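Local coordinates for protein Serpin48 (Tenebrio molitor, PDB 3OZQ) that acts as a highly specific serpin of insect innate immunity that inhibits the serine protease SPE, at residues D188-A193 against I351-F356; V199-L204 against A267-K272; A219-L224 against T233-N238. All blocks are in the same frame, centred on the assembly; numbering follows the deposited sequence.

Contact 1 (D188-A193 against I351-F356)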
ATOM      1  N   ASP A 188      -7.931 -17.074 -21.730  1.00 44.91           N
ATOM      2  CA  ASP A 188      -7.402 -17.994 -20.729  1.00 44.73           C
ATOM      3  C   ASP A 188      -6.594 -17.260 -19.665  1.00 46.64           C
ATOM      4  O   ASP A 188      -5.798 -16.380 -19.985  1.00 45.61           O
ATOM      5  CB  ASP A 188      -6.488 -19.043 -21.374  1.00 47.71           C
ATOM      6  CG  ASP A 188      -7.225 -19.959 -22.338  1.00 51.59           C
ATOM      7  OD1 ASP A 188      -8.423 -20.234 -22.116  1.00 51.15           O
ATOM      8  OD2 ASP A 188      -6.596 -20.406 -23.316  1.00 51.77           O
ATOM      9  N   PHE A 189      -6.797 -17.643 -18.412  1.00 45.90           N
ATOM     10  CA  PHE A 189      -5.908 -17.271 -17.325  1.00 43.05           C
ATOM     11  C   PHE A 189      -5.640 -18.556 -16.565  1.00 44.16           C
ATOM     12  O   PHE A 189      -6.563 -19.202 -16.074  1.00 48.68           O
ATOM     13  CB  PHE A 189      -6.548 -16.215 -16.402  1.00 45.13           C
ATOM     14  CG  PHE A 189      -5.628 -15.725 -15.302  1.00 40.66           C
ATOM     15  CD1 PHE A 189      -5.566 -16.376 -14.089  1.00 44.51           C
ATOM     16  CD2 PHE A 189      -4.809 -14.621 -15.498  1.00 40.81           C
ATOM     17  CE1 PHE A 189      -4.712 -15.931 -13.082  1.00 46.83           C
ATOM     18  CE2 PHE A 189      -3.953 -14.175 -14.499  1.00 37.61           C
ATOM     19  CZ  PHE A 189      -3.901 -14.829 -13.293  1.00 37.39           C
ATOM     20  N   HIS A 190      -4.379 -18.946 -16.487  1.00 45.28           N
ATOM     21  CA  HIS A 190      -4.024 -20.177 -15.802  1.00 49.71           C
ATOM     22  C   HIS A 190      -3.673 -19.920 -14.350  1.00 50.96           C
ATOM     23  O   HIS A 190      -2.612 -19.386 -14.065  1.00 46.26           O
ATOM     24  CB  HIS A 190      -2.824 -20.828 -16.487  1.00 50.12           C
ATOM     25  CG  HIS A 190      -3.013 -21.041 -17.953  1.00 51.90           C
ATOM     26  ND1 HIS A 190      -3.895 -21.974 -18.458  1.00 54.21           N
ATOM     27  CD2 HIS A 190      -2.436 -20.447 -19.024  1.00 49.64           C
ATOM     28  CE1 HIS A 190      -3.855 -21.941 -19.778  1.00 52.42           C
ATOM     29  NE2 HIS A 190      -2.975 -21.026 -20.147  1.00 55.39           N
ATOM     30  N   LYS A 191      -4.558 -20.320 -13.442  1.00 51.83           N
ATOM     31  CA  LYS A 191      -4.291 -20.221 -12.012  1.00 55.18           C
ATOM     32  C   LYS A 191      -3.203 -21.217 -11.627  1.00 59.93           C
ATOM     33  O   LYS A 191      -2.535 -21.074 -10.596  1.00 52.60           O
ATOM     34  CB  LYS A 191      -5.564 -20.501 -11.213  1.00 59.77           C
ATOM     35  CG  LYS A 191      -6.738 -19.612 -11.592  1.00 56.84           C
ATOM     36  CD  LYS A 191      -7.986 -19.975 -10.803  1.00 56.41           C
ATOM     37  CE  LYS A 191      -9.203 -19.211 -11.312  1.00 61.40           C
ATOM     38  NZ  LYS A 191     -10.488 -19.680 -10.684  1.00 64.45           N
ATOM     39  N   SER A 192      -3.050 -22.234 -12.473  1.00 58.16           N
ATOM     40  CA  SER A 192      -2.008 -23.245 -12.346  1.00 57.11           C
ATOM     41  C   SER A 192      -2.089 -24.089 -13.599  1.00 64.06           C
ATOM     42  O   SER A 192      -2.973 -23.875 -14.436  1.00 66.53           O
ATOM     43  CB  SER A 192      -2.207 -24.115 -11.101  1.00 62.23           C
ATOM     44  OG  SER A 192      -3.450 -24.794 -11.118  1.00 60.60           O
ATOM     45  N   ALA A 193      -1.170 -25.036 -13.747  1.00 71.52           N
ATOM     46  CA  ALA A 193      -1.172 -25.896 -14.926  1.00 68.92           C
ATOM     47  C   ALA A 193      -2.556 -26.501 -15.151  1.00 66.39           C
ATOM     48  O   ALA A 193      -3.168 -26.289 -16.194  1.00 69.42           O
ATOM     49  CB  ALA A 193      -0.127 -26.984 -14.791  1.00 71.07           C
ATOM     50  N   ILE A 351       2.532 -11.569 -21.879  1.00 38.79           N
ATOM     51  CA  ILE A 351       1.175 -12.072 -21.745  1.00 38.04           C
ATOM     52  C   ILE A 351       0.952 -12.499 -20.311  1.00 37.98           C
ATOM     53  O   ILE A 351       1.493 -13.511 -19.850  1.00 38.22           O
ATOM     54  CB  ILE A 351       0.910 -13.246 -22.739  1.00 39.21           C
ATOM     55  CG1 ILE A 351       1.151 -12.767 -24.173  1.00 43.74           C
ATOM     56  CG2 ILE A 351      -0.505 -13.827 -22.565  1.00 36.33           C
ATOM     57  CD1 ILE A 351       1.436 -13.893 -25.161  1.00 49.29           C
ATOM     58  N   VAL A 352       0.172 -11.693 -19.597  1.00 35.94           N
ATOM     59  CA  VAL A 352      -0.078 -11.918 -18.185  1.00 36.52           C
ATOM     60  C   VAL A 352      -1.281 -12.842 -18.027  1.00 40.30           C
ATOM     61  O   VAL A 352      -2.418 -12.390 -17.908  1.00 39.43           O
ATOM     62  CB  VAL A 352      -0.300 -10.582 -17.444  1.00 35.16           C
ATOM     63  CG1 VAL A 352      -0.350 -10.812 -15.940  1.00 31.98           C
ATOM     64  CG2 VAL A 352       0.801  -9.567 -17.808  1.00 33.23           C
ATOM     65  N   ASP A 353      -1.018 -14.146 -18.017  1.00 44.40           N
ATOM     66  CA  ASP A 353      -2.073 -15.149 -18.160  1.00 42.28           C
ATOM     67  C   ASP A 353      -1.893 -16.250 -17.143  1.00 44.18           C
ATOM     68  O   ASP A 353      -2.372 -17.369 -17.321  1.00 41.07           O
ATOM     69  CB  ASP A 353      -2.084 -15.725 -19.584  1.00 41.20           C
ATOM     70  CG  ASP A 353      -0.941 -16.702 -19.835  1.00 46.63           C
ATOM     71  OD1 ASP A 353       0.049 -16.691 -19.074  1.00 40.99           O
ATOM     72  OD2 ASP A 353      -1.029 -17.482 -20.813  1.00 49.28           O
ATOM     73  N   HIS A 354      -1.171 -15.910 -16.081  1.00 43.88           N
ATOM     74  CA  HIS A 354      -0.997 -16.748 -14.904  1.00 42.89           C
ATOM     75  C   HIS A 354      -0.619 -15.801 -13.752  1.00 40.23           C
ATOM     76  O   HIS A 354      -0.386 -14.619 -13.994  1.00 39.26           O
ATOM     77  CB  HIS A 354       0.067 -17.830 -15.139  1.00 42.24           C
ATOM     78  CG  HIS A 354       1.395 -17.297 -15.586  1.00 40.20           C
ATOM     79  ND1 HIS A 354       1.620 -16.829 -16.862  1.00 41.70           N
ATOM     80  CD2 HIS A 354       2.576 -17.188 -14.934  1.00 42.04           C
ATOM     81  CE1 HIS A 354       2.876 -16.442 -16.974  1.00 43.54           C
ATOM     82  NE2 HIS A 354       3.479 -16.649 -15.818  1.00 43.94           N
ATOM     83  N   PRO A 355      -0.584 -16.310 -12.513  1.00 38.25           N
ATOM     84  CA  PRO A 355      -0.413 -15.468 -11.314  1.00 39.69           C
ATOM     85  C   PRO A 355       0.851 -14.607 -11.319  1.00 39.30           C
ATOM     86  O   PRO A 355       1.913 -15.052 -11.754  1.00 43.07           O
ATOM     87  CB  PRO A 355      -0.366 -16.487 -10.182  1.00 40.03           C
ATOM     88  CG  PRO A 355      -1.223 -17.600 -10.672  1.00 41.81           C
ATOM     89  CD  PRO A 355      -0.915 -17.700 -12.148  1.00 44.07           C
ATOM     90  N   PHE A 356       0.720 -13.375 -10.837  1.00 37.16           N
ATOM     91  CA  PHE A 356       1.796 -12.396 -10.913  1.00 36.06           C
ATOM     92  C   PHE A 356       1.812 -11.460  -9.701  1.00 37.15           C
ATOM     93  O   PHE A 356       0.810 -11.310  -9.016  1.00 33.03           O
ATOM     94  CB  PHE A 356       1.652 -11.562 -12.177  1.00 35.01           C
ATOM     95  CG  PHE A 356       0.344 -10.826 -12.284  1.00 32.83           C
ATOM     96  CD1 PHE A 356       0.255  -9.491 -11.942  1.00 36.05           C
ATOM     97  CD2 PHE A 356      -0.792 -11.464 -12.747  1.00 37.53           C
ATOM     98  CE1 PHE A 356      -0.946  -8.809 -12.054  1.00 34.04           C
ATOM     99  CE2 PHE A 356      -1.996 -10.785 -12.862  1.00 33.33           C
ATOM    100  CZ  PHE A 356      -2.075  -9.462 -12.512  1.00 35.04           C
TER
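Phe-189 lays one face of its ring against the backbone joining Asp-353 to His-354, where Asp-353 C and His-354 N lie over it. The closest approach is at the far end, Phe-189 CZ to His-354 C at 3.5 Å, while CE2 of Phe-189 meets CE2 of Phe-356 at 4.2 Å, near the plane of both rings. The ring gets there because its CG stands anti to the backbone N (chi1 -176°), which carries it across to residues 353-356. With an alanine here, the Asp-353 to His-354 peptide would probably lose its apolar cover and a gap would open beside the edge of Phe-356.

The backbones are fixed by one strong bond: His-190 N donates to Asp-353 O over 2.7 Å at 170°, coming from above the carbonyl plane rather than onto a lone pair. In return His-190 O takes a CA-H contact from His-354 CA at 3.2 Å, and CD of Pro-355 also lies close to that oxygen. The His-190 imidazole and the Asp-353 carboxylate are set almost perpendicular (81°), with CD2 only 3.7 Å from OD2, so they touch without bonding.

The carboxylate is held through its other oxygen. Asp-353 OD1 accepts ND1 of His-354 at 2.7 Å, in the plane of the imidazole, and NE2 of that ring is bonded to Ser-237 O. Further out, Phe-189 also packs on Val-197, Pro-269 and Leu-375. With ND1 directed at a carboxylate and NE2 at a carbonyl oxygen, His-354 is likely to carry a hydrogen on both nitrogens, and its positive charge would then be offset by Asp-353.

Contact 2 (V199-L204 against A267-K272); sequences VDTMYL and ALPKFK
Met-202 and Leu-268 run side by side because of their torsions. In Leu-268 the CG extends directly opposite the backbone N (chi1 -178°), whereas the Met-202 chain is straight as far as SD and then bends at chi3 (-65°), which turns CE back to within 3.8 Å of Leu-268 CD2. At the rim, Lys-270 has its CG wedged between its own N and carbonyl carbon (chi1 56°), and this lays CG alongside CB of Asp-200 at 3.6 Å. The two charges do not meet there: the Lys-270 amine forms a salt bridge with Glu-323. The opposite face of the pair carries Tyr-203, whose CE1 is 3.6 Å from CB of Ala-267, and whose hydroxyl is bonded to Ser-187.

Backbone evidence for antiparallel pairing is direct. Met-202 N donates to Leu-268 O (2.9 Å), Leu-268 N returns the bond to Met-202 O (3.0 Å), and Lys-270 N reaches Asp-200 O (3.1 Å). Between the flanking bonds, Thr-201 and Pro-269 form a non-hydrogen-bonded pair with CA atoms 3.9 Å apart.

Strand 185-190 continues the sheet beyond 199-204, and Ala-267 bonds to Phe-350 and Val-352 on its far side. This order is that of serpin sheet C, whose second strand passes here, through Pro-269 and Lys-270, into the last strand of sheet A.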
ATOM      1  N   VAL A 199     -11.330 -14.878 -18.521  1.00 51.53           N
ATOM      2  CA  VAL A 199     -11.576 -13.598 -17.871  1.00 49.54           C
ATOM      3  C   VAL A 199     -11.315 -12.469 -18.848  1.00 45.54           C
ATOM      4  O   VAL A 199     -10.640 -12.656 -19.845  1.00 47.00           O
ATOM      5  CB  VAL A 199     -10.700 -13.420 -16.614  1.00 46.59           C
ATOM      6  CG1 VAL A 199     -10.913 -14.576 -15.652  1.00 40.97           C
ATOM      7  CG2 VAL A 199      -9.231 -13.302 -17.000  1.00 40.07           C
ATOM      8  N   ASP A 200     -11.859 -11.299 -18.549  1.00 48.77           N
ATOM      9  CA  ASP A 200     -11.688 -10.126 -19.390  1.00 41.88           C
ATOM     10  C   ASP A 200     -10.218  -9.732 -19.448  1.00 46.74           C
ATOM     11  O   ASP A 200      -9.574  -9.546 -18.411  1.00 42.08           O
ATOM     12  CB  ASP A 200     -12.534  -8.987 -18.827  1.00 47.10           C
ATOM     13  CG  ASP A 200     -14.010  -9.343 -18.764  1.00 50.08           C
ATOM     14  OD1 ASP A 200     -14.533  -9.832 -19.789  1.00 53.05           O
ATOM     15  OD2 ASP A 200     -14.640  -9.165 -17.694  1.00 60.22           O
ATOM     16  N   THR A 201      -9.694  -9.614 -20.664  1.00 38.24           N
ATOM     17  CA  THR A 201      -8.289  -9.329 -20.869  1.00 39.29           C
ATOM     18  C   THR A 201      -8.137  -8.195 -21.882  1.00 41.48           C
ATOM     19  O   THR A 201      -8.841  -8.152 -22.890  1.00 43.24           O
ATOM     20  CB  THR A 201      -7.544 -10.606 -21.320  1.00 40.72           C
ATOM     21  OG1 THR A 201      -7.634 -11.595 -20.282  1.00 38.88           O
ATOM     22  CG2 THR A 201      -6.082 -10.315 -21.616  1.00 38.52           C
ATOM     23  N   MET A 202      -7.229  -7.269 -21.589  1.00 41.22           N
ATOM     24  CA  MET A 202      -7.005  -6.086 -22.408  1.00 41.18           C
ATOM     25  C   MET A 202      -5.728  -6.255 -23.218  1.00 39.04           C
ATOM     26  O   MET A 202      -4.799  -6.920 -22.771  1.00 37.67           O
ATOM     27  CB  MET A 202      -6.868  -4.839 -21.522  1.00 40.90           C
ATOM     28  CG  MET A 202      -7.853  -4.744 -20.374  1.00 40.81           C
ATOM     29  SD  MET A 202      -7.597  -3.219 -19.419  1.00 42.91           S
ATOM     30  CE  MET A 202      -5.963  -3.529 -18.758  1.00 39.88           C
ATOM     31  N   TYR A 203      -5.670  -5.628 -24.390  1.00 40.98           N
ATOM     32  CA  TYR A 203      -4.558  -5.841 -25.309  1.00 37.13           C
ATOM     33  C   TYR A 203      -3.965  -4.545 -25.849  1.00 40.22           C
ATOM     34  O   TYR A 203      -4.681  -3.673 -26.329  1.00 45.31           O
ATOM     35  CB  TYR A 203      -4.987  -6.772 -26.469  1.00 42.10           C
ATOM     36  CG  TYR A 203      -5.293  -8.177 -26.012  1.00 38.93           C
ATOM     37  CD1 TYR A 203      -4.322  -9.173 -26.071  1.00 39.02           C
ATOM     38  CD2 TYR A 203      -6.542  -8.505 -25.498  1.00 36.60           C
ATOM     39  CE1 TYR A 203      -4.588 -10.453 -25.642  1.00 34.87           C
ATOM     40  CE2 TYR A 203      -6.815  -9.782 -25.061  1.00 39.41           C
ATOM     41  CZ  TYR A 203      -5.833 -10.751 -25.134  1.00 37.76           C
ATOM     42  OH  TYR A 203      -6.097 -12.016 -24.679  1.00 39.39           O
ATOM     43  N   LEU A 204      -2.643  -4.434 -25.771  1.00 41.28           N
ATOM     44  CA  LEU A 204      -1.927  -3.290 -26.326  1.00 43.33           C
ATOM     45  C   LEU A 204      -0.698  -3.774 -27.075  1.00 46.19           C
ATOM     46  O   LEU A 204       0.170  -4.422 -26.492  1.00 47.22           O
ATOM     47  CB  LEU A 204      -1.498  -2.332 -25.213  1.00 47.49           C
ATOM     48  CG  LEU A 204      -1.845  -0.849 -25.329  1.00 48.52           C
ATOM     49  CD1 LEU A 204      -1.198  -0.054 -24.174  1.00 44.57           C
ATOM     50  CD2 LEU A 204      -1.423  -0.295 -26.670  1.00 45.62           C
ATOM     51  N   ALA A 267      -0.655  -8.345 -22.818  1.00 35.98           N
ATOM     52  CA  ALA A 267      -1.984  -8.866 -22.527  1.00 36.14           C
ATOM     53  C   ALA A 267      -2.177  -8.838 -21.024  1.00 38.08           C
ATOM     54  O   ALA A 267      -1.577  -9.640 -20.306  1.00 36.52           O
ATOM     55  CB  ALA A 267      -2.137 -10.289 -23.042  1.00 36.22           C
ATOM     56  N   LEU A 268      -3.015  -7.916 -20.562  1.00 36.25           N
ATOM     57  CA  LEU A 268      -3.214  -7.711 -19.132  1.00 35.08           C
ATOM     58  C   LEU A 268      -4.676  -7.837 -18.813  1.00 35.19           C
ATOM     59  O   LEU A 268      -5.479  -7.071 -19.323  1.00 37.57           O
ATOM     60  CB  LEU A 268      -2.747  -6.310 -18.730  1.00 36.20           C
ATOM     61  CG  LEU A 268      -2.847  -5.982 -17.235  1.00 37.29           C
ATOM     62  CD1 LEU A 268      -1.756  -6.727 -16.494  1.00 32.54           C
ATOM     63  CD2 LEU A 268      -2.729  -4.482 -17.029  1.00 34.13           C
ATOM     64  N   PRO A 269      -5.027  -8.800 -17.956  1.00 35.30           N
ATOM     65  CA  PRO A 269      -6.400  -8.940 -17.477  1.00 35.30           C
ATOM     66  C   PRO A 269      -6.828  -7.691 -16.729  1.00 41.69           C
ATOM     67  O   PRO A 269      -5.998  -7.026 -16.080  1.00 37.72           O
ATOM     68  CB  PRO A 269      -6.314 -10.098 -16.473  1.00 38.53           C
ATOM     69  CG  PRO A 269      -5.021 -10.789 -16.761  1.00 38.70           C
ATOM     70  CD  PRO A 269      -4.103  -9.742 -17.304  1.00 37.50           C
ATOM     71  N   LYS A 270      -8.110  -7.367 -16.774  1.00 38.23           N
ATOM     72  CA  LYS A 270      -8.576  -6.378 -15.816  1.00 40.71           C
ATOM     73  C   LYS A 270      -8.711  -7.044 -14.450  1.00 41.60           C
ATOM     74  O   LYS A 270      -8.961  -8.242 -14.347  1.00 39.95           O
ATOM     75  CB  LYS A 270      -9.862  -5.694 -16.275  1.00 47.33           C
ATOM     76  CG  LYS A 270     -11.019  -6.616 -16.586  1.00 54.43           C
ATOM     77  CD  LYS A 270     -12.173  -5.808 -17.149  1.00 54.75           C
ATOM     78  CE  LYS A 270     -11.687  -4.879 -18.242  1.00 50.10           C
ATOM     79  NZ  LYS A 270     -12.663  -3.775 -18.460  1.00 57.03           N
ATOM     80  N   PHE A 271      -8.491  -6.282 -13.387  1.00 35.13           N
ATOM     81  CA  PHE A 271      -8.590  -6.864 -12.065  1.00 35.74           C
ATOM     82  C   PHE A 271      -8.962  -5.842 -11.007  1.00 37.43           C
ATOM     83  O   PHE A 271      -8.642  -4.662 -11.111  1.00 38.43           O
ATOM     84  CB  PHE A 271      -7.323  -7.648 -11.675  1.00 37.92           C
ATOM     85  CG  PHE A 271      -6.054  -6.815 -11.619  1.00 39.16           C
ATOM     86  CD1 PHE A 271      -5.260  -6.650 -12.745  1.00 38.56           C
ATOM     87  CD2 PHE A 271      -5.642  -6.231 -10.430  1.00 35.54           C
ATOM     88  CE1 PHE A 271      -4.086  -5.907 -12.694  1.00 37.39           C
ATOM     89  CE2 PHE A 271      -4.463  -5.490 -10.373  1.00 32.08           C
ATOM     90  CZ  PHE A 271      -3.690  -5.320 -11.505  1.00 34.37           C
ATOM     91  N   LYS A 272      -9.686  -6.316 -10.010  1.00 36.94           N
ATOM     92  CA  LYS A 272     -10.045  -5.496  -8.873  1.00 37.29           C
ATOM     93  C   LYS A 272      -9.675  -6.288  -7.641  1.00 35.59           C
ATOM     94  O   LYS A 272      -9.923  -7.498  -7.580  1.00 36.28           O
ATOM     95  CB  LYS A 272     -11.542  -5.185  -8.893  1.00 37.21           C
ATOM     96  CG  LYS A 272     -11.938  -4.089  -7.926  1.00 47.65           C
ATOM     97  CD  LYS A 272     -13.377  -3.641  -8.145  1.00 49.74           C
ATOM     98  CE  LYS A 272     -13.909  -2.894  -6.931  1.00 62.37           C
ATOM     99  NZ  LYS A 272     -15.374  -2.608  -7.041  1.00 70.62           N
TER

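Contact 3 (A219-L224 against T233-N238)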
ATOM      1  N   ALA A 219      12.039 -14.773 -14.616  1.00 47.07           N
ATOM      2  CA  ALA A 219      10.808 -14.026 -14.774  1.00 47.35           C
ATOM      3  C   ALA A 219      11.049 -12.857 -15.712  1.00 46.47           C
ATOM      4  O   ALA A 219      12.184 -12.544 -16.056  1.00 42.73           O
ATOM      5  CB  ALA A 219      10.314 -13.533 -13.419  1.00 48.41           C
ATOM      6  N   LYS A 220       9.966 -12.227 -16.135  1.00 48.73           N
ATOM      7  CA  LYS A 220      10.041 -11.017 -16.932  1.00 44.93           C
ATOM      8  C   LYS A 220       9.369  -9.918 -16.130  1.00 40.37           C
ATOM      9  O   LYS A 220       8.453 -10.191 -15.360  1.00 41.17           O
ATOM     10  CB  LYS A 220       9.287 -11.195 -18.246  1.00 40.95           C
ATOM     11  CG  LYS A 220       9.907 -12.157 -19.245  1.00 47.60           C
ATOM     12  CD  LYS A 220       9.113 -12.103 -20.548  1.00 45.20           C
ATOM     13  CE  LYS A 220       9.609 -13.112 -21.592  1.00 53.66           C
ATOM     14  NZ  LYS A 220       8.522 -13.480 -22.559  1.00 48.93           N
ATOM     15  N   LEU A 221       9.814  -8.682 -16.331  1.00 38.07           N
ATOM     16  CA  LEU A 221       9.250  -7.530 -15.649  1.00 40.51           C
ATOM     17  C   LEU A 221       8.886  -6.493 -16.678  1.00 40.67           C
ATOM     18  O   LEU A 221       9.645  -6.239 -17.612  1.00 40.51           O
ATOM     19  CB  LEU A 221      10.253  -6.906 -14.672  1.00 41.47           C
ATOM     20  CG  LEU A 221      10.809  -7.782 -13.556  1.00 44.83           C
ATOM     21  CD1 LEU A 221      12.076  -8.467 -14.014  1.00 49.99           C
ATOM     22  CD2 LEU A 221      11.076  -6.925 -12.332  1.00 50.51           C
ATOM     23  N   LEU A 222       7.718  -5.898 -16.506  1.00 37.95           N
ATOM     24  CA  LEU A 222       7.230  -4.889 -17.422  1.00 38.40           C
ATOM     25  C   LEU A 222       6.724  -3.713 -16.624  1.00 39.22           C
ATOM     26  O   LEU A 222       5.938  -3.884 -15.705  1.00 36.90           O
ATOM     27  CB  LEU A 222       6.075  -5.439 -18.246  1.00 39.79           C
ATOM     28  CG  LEU A 222       5.342  -4.389 -19.079  1.00 39.90           C
ATOM     29  CD1 LEU A 222       6.207  -3.935 -20.224  1.00 44.13           C
ATOM     30  CD2 LEU A 222       4.028  -4.946 -19.605  1.00 47.50           C
ATOM     31  N   GLU A 223       7.145  -2.514 -16.987  1.00 32.17           N
ATOM     32  CA  GLU A 223       6.663  -1.341 -16.282  1.00 37.67           C
ATOM     33  C   GLU A 223       5.734  -0.519 -17.173  1.00 39.73           C
ATOM     34  O   GLU A 223       6.138   0.022 -18.203  1.00 42.98           O
ATOM     35  CB  GLU A 223       7.858  -0.544 -15.733  1.00 38.86           C
ATOM     36  CG  GLU A 223       7.592   0.886 -15.419  1.00 39.50           C
ATOM     37  CD  GLU A 223       8.852   1.620 -14.958  1.00 49.85           C
ATOM     38  OE1 GLU A 223       9.825   0.957 -14.527  1.00 49.28           O
ATOM     39  OE2 GLU A 223       8.857   2.866 -15.020  1.00 56.89           O
ATOM     40  N   LEU A 224       4.466  -0.484 -16.791  1.00 40.20           N
ATOM     41  CA  LEU A 224       3.434   0.233 -17.526  1.00 38.12           C
ATOM     42  C   LEU A 224       3.305   1.628 -16.945  1.00 39.39           C
ATOM     43  O   LEU A 224       3.033   1.783 -15.751  1.00 36.76           O
ATOM     44  CB  LEU A 224       2.095  -0.500 -17.425  1.00 39.83           C
ATOM     45  CG  LEU A 224       1.938  -1.847 -18.140  1.00 38.93           C
ATOM     46  CD1 LEU A 224       0.636  -2.511 -17.726  1.00 41.10           C
ATOM     47  CD2 LEU A 224       1.989  -1.675 -19.646  1.00 41.75           C
ATOM     48  N   THR A 233       4.170  -1.865 -12.204  1.00 33.46           N
ATOM     49  CA  THR A 233       5.140  -2.872 -12.615  1.00 34.78           C
ATOM     50  C   THR A 233       4.606  -4.285 -12.355  1.00 36.86           C
ATOM     51  O   THR A 233       4.234  -4.606 -11.223  1.00 34.65           O
ATOM     52  CB  THR A 233       6.485  -2.709 -11.852  1.00 36.28           C
ATOM     53  OG1 THR A 233       7.121  -1.472 -12.218  1.00 35.07           O
ATOM     54  CG2 THR A 233       7.425  -3.869 -12.148  1.00 32.90           C
ATOM     55  N   ILE A 234       4.576  -5.115 -13.403  1.00 33.73           N
ATOM     56  CA  ILE A 234       4.185  -6.519 -13.281  1.00 34.51           C
ATOM     57  C   ILE A 234       5.446  -7.365 -13.242  1.00 33.49           C
ATOM     58  O   ILE A 234       6.356  -7.158 -14.041  1.00 37.03           O
ATOM     59  CB  ILE A 234       3.350  -6.990 -14.510  1.00 36.98           C
ATOM     60  CG1 ILE A 234       2.227  -5.997 -14.820  1.00 37.12           C
ATOM     61  CG2 ILE A 234       2.828  -8.405 -14.317  1.00 30.79           C
ATOM     62  CD1 ILE A 234       1.310  -5.763 -13.665  1.00 37.86           C
ATOM     63  N   VAL A 235       5.507  -8.300 -12.306  1.00 34.55           N
ATOM     64  CA  VAL A 235       6.579  -9.280 -12.261  1.00 32.81           C
ATOM     65  C   VAL A 235       5.982 -10.638 -12.605  1.00 39.06           C
ATOM     66  O   VAL A 235       5.207 -11.209 -11.832  1.00 35.03           O
ATOM     67  CB  VAL A 235       7.269  -9.342 -10.889  1.00 41.68           C
ATOM     68  CG1 VAL A 235       8.418 -10.343 -10.925  1.00 41.95           C
ATOM     69  CG2 VAL A 235       7.773  -7.959 -10.477  1.00 40.52           C
ATOM     70  N   LEU A 236       6.350 -11.136 -13.785  1.00 40.17           N
ATOM     71  CA  LEU A 236       5.728 -12.306 -14.381  1.00 41.54           C
ATOM     72  C   LEU A 236       6.708 -13.468 -14.479  1.00 42.01           C
ATOM     73  O   LEU A 236       7.678 -13.395 -15.218  1.00 43.29           O
ATOM     74  CB  LEU A 236       5.246 -11.936 -15.776  1.00 42.78           C
ATOM     75  CG  LEU A 236       4.492 -13.003 -16.556  1.00 43.47           C
ATOM     76  CD1 LEU A 236       3.214 -13.385 -15.808  1.00 44.60           C
ATOM     77  CD2 LEU A 236       4.184 -12.502 -17.965  1.00 38.06           C
ATOM     78  N   SER A 237       6.466 -14.537 -13.728  1.00 45.86           N
ATOM     79  CA  SER A 237       7.349 -15.693 -13.810  1.00 47.48           C
ATOM     80  C   SER A 237       7.254 -16.345 -15.188  1.00 47.38           C
ATOM     81  O   SER A 237       6.185 -16.364 -15.813  1.00 41.04           O
ATOM     82  CB  SER A 237       7.054 -16.703 -12.707  1.00 44.68           C
ATOM     83  OG  SER A 237       5.755 -17.257 -12.832  1.00 48.13           O
ATOM     84  N   ASN A 238       8.382 -16.863 -15.665  1.00 49.71           N
ATOM     85  CA  ASN A 238       8.425 -17.512 -16.975  1.00 47.89           C
ATOM     86  C   ASN A 238       7.591 -18.785 -17.011  1.00 49.88           C
ATOM     87  O   ASN A 238       7.035 -19.142 -18.044  1.00 52.29           O
ATOM     88  CB  ASN A 238       9.870 -17.783 -17.413  1.00 45.57           C
ATOM     89  CG  ASN A 238      10.551 -16.541 -17.962  1.00 51.14           C
ATOM     90  OD1 ASN A 238       9.914 -15.707 -18.614  1.00 50.70           O
ATOM     91  ND2 ASN A 238      11.852 -16.405 -17.698  1.00 48.62           N
TER
HETATM   92  O   HOH W   1      13.009 -14.123 -18.791  1.00 54.93           O
HETATM   93  O   HOH W   2       9.866  -1.254 -11.970  1.00 47.40           O
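Leu-221 and Val-235 form the compact middle of this hairpin, lying side by side and pointing the same way, with CD2 of the leucine 3.9 Å from CG2 of the valine. The leucine CG stands anti to its carbonyl carbon (chi1 -59°), which brings its branch alongside the valine. Two reciprocal pairs of backbone bonds flank them: Lys-220 with Leu-236, at 2.7 Å from Lys-220 N to Leu-236 O and 2.8 Å from Leu-236 N to Lys-220 O, and Leu-222 with Ile-234. The first pair is nearly straight, 168° at both hydrogens. At the non-hydrogen-bonded pair Ala-219 with Ser-237, the methyl carbon CB of Ala-219 presses to 3.2 Å from Leu-236 O.

At both ends the side chains are looser and water enters. Beyond Ser-237 the exposed Asn-238 crosses Lys-220 at about a right angle, its OD1 3.6 Å from the lysine CG. Its ND2 is bonded to Asp-218 and also donates to a water, at 2.8 Å, that in turn donates to Ala-219 O. At the other end Thr-233 OG1 packs on CB of Glu-223 at 3.7 Å and bonds a second water, which reaches the Glu-223 carboxylate only weakly.

The hairpin belongs to serpin sheet B. Strand 207-214 pairs with 219-224 through Leu-221 and Tyr-212, and strand 356-362 pairs with 233-238 through Val-235 and Ile-357. Phe-350 of strand 348-351 packs on the face made by Lys-220, Leu-222, Ile-234 and Leu-236, while His-257, in the loop after helix 250-254, touches Leu-221 on the other face.

Contacts 2 and 3 are buried antiparallel strand pairs, one in sheet C and one in sheet B, whereas contact 1 is partly buried and joins the end of a sheet C strand to the irregular chain between strands 348-351 and 356-362. Contacts 2 and 3 therefore rest on regular backbone bonding, while contact 1 has one backbone bond across it and relies more on the face of Phe-189, a histidine-carboxylate bond bracing 351-356 from within. Contacts 1 and 2 draw on adjacent strands, 185-190 and 196-205, and touch where Val-352 N probably bonds Ala-267 O. His-354 ties contact 1 to contact 3 at Ser-237. Between contacts 2 and 3, Leu-268 packs on Leu-224 and Ile-234.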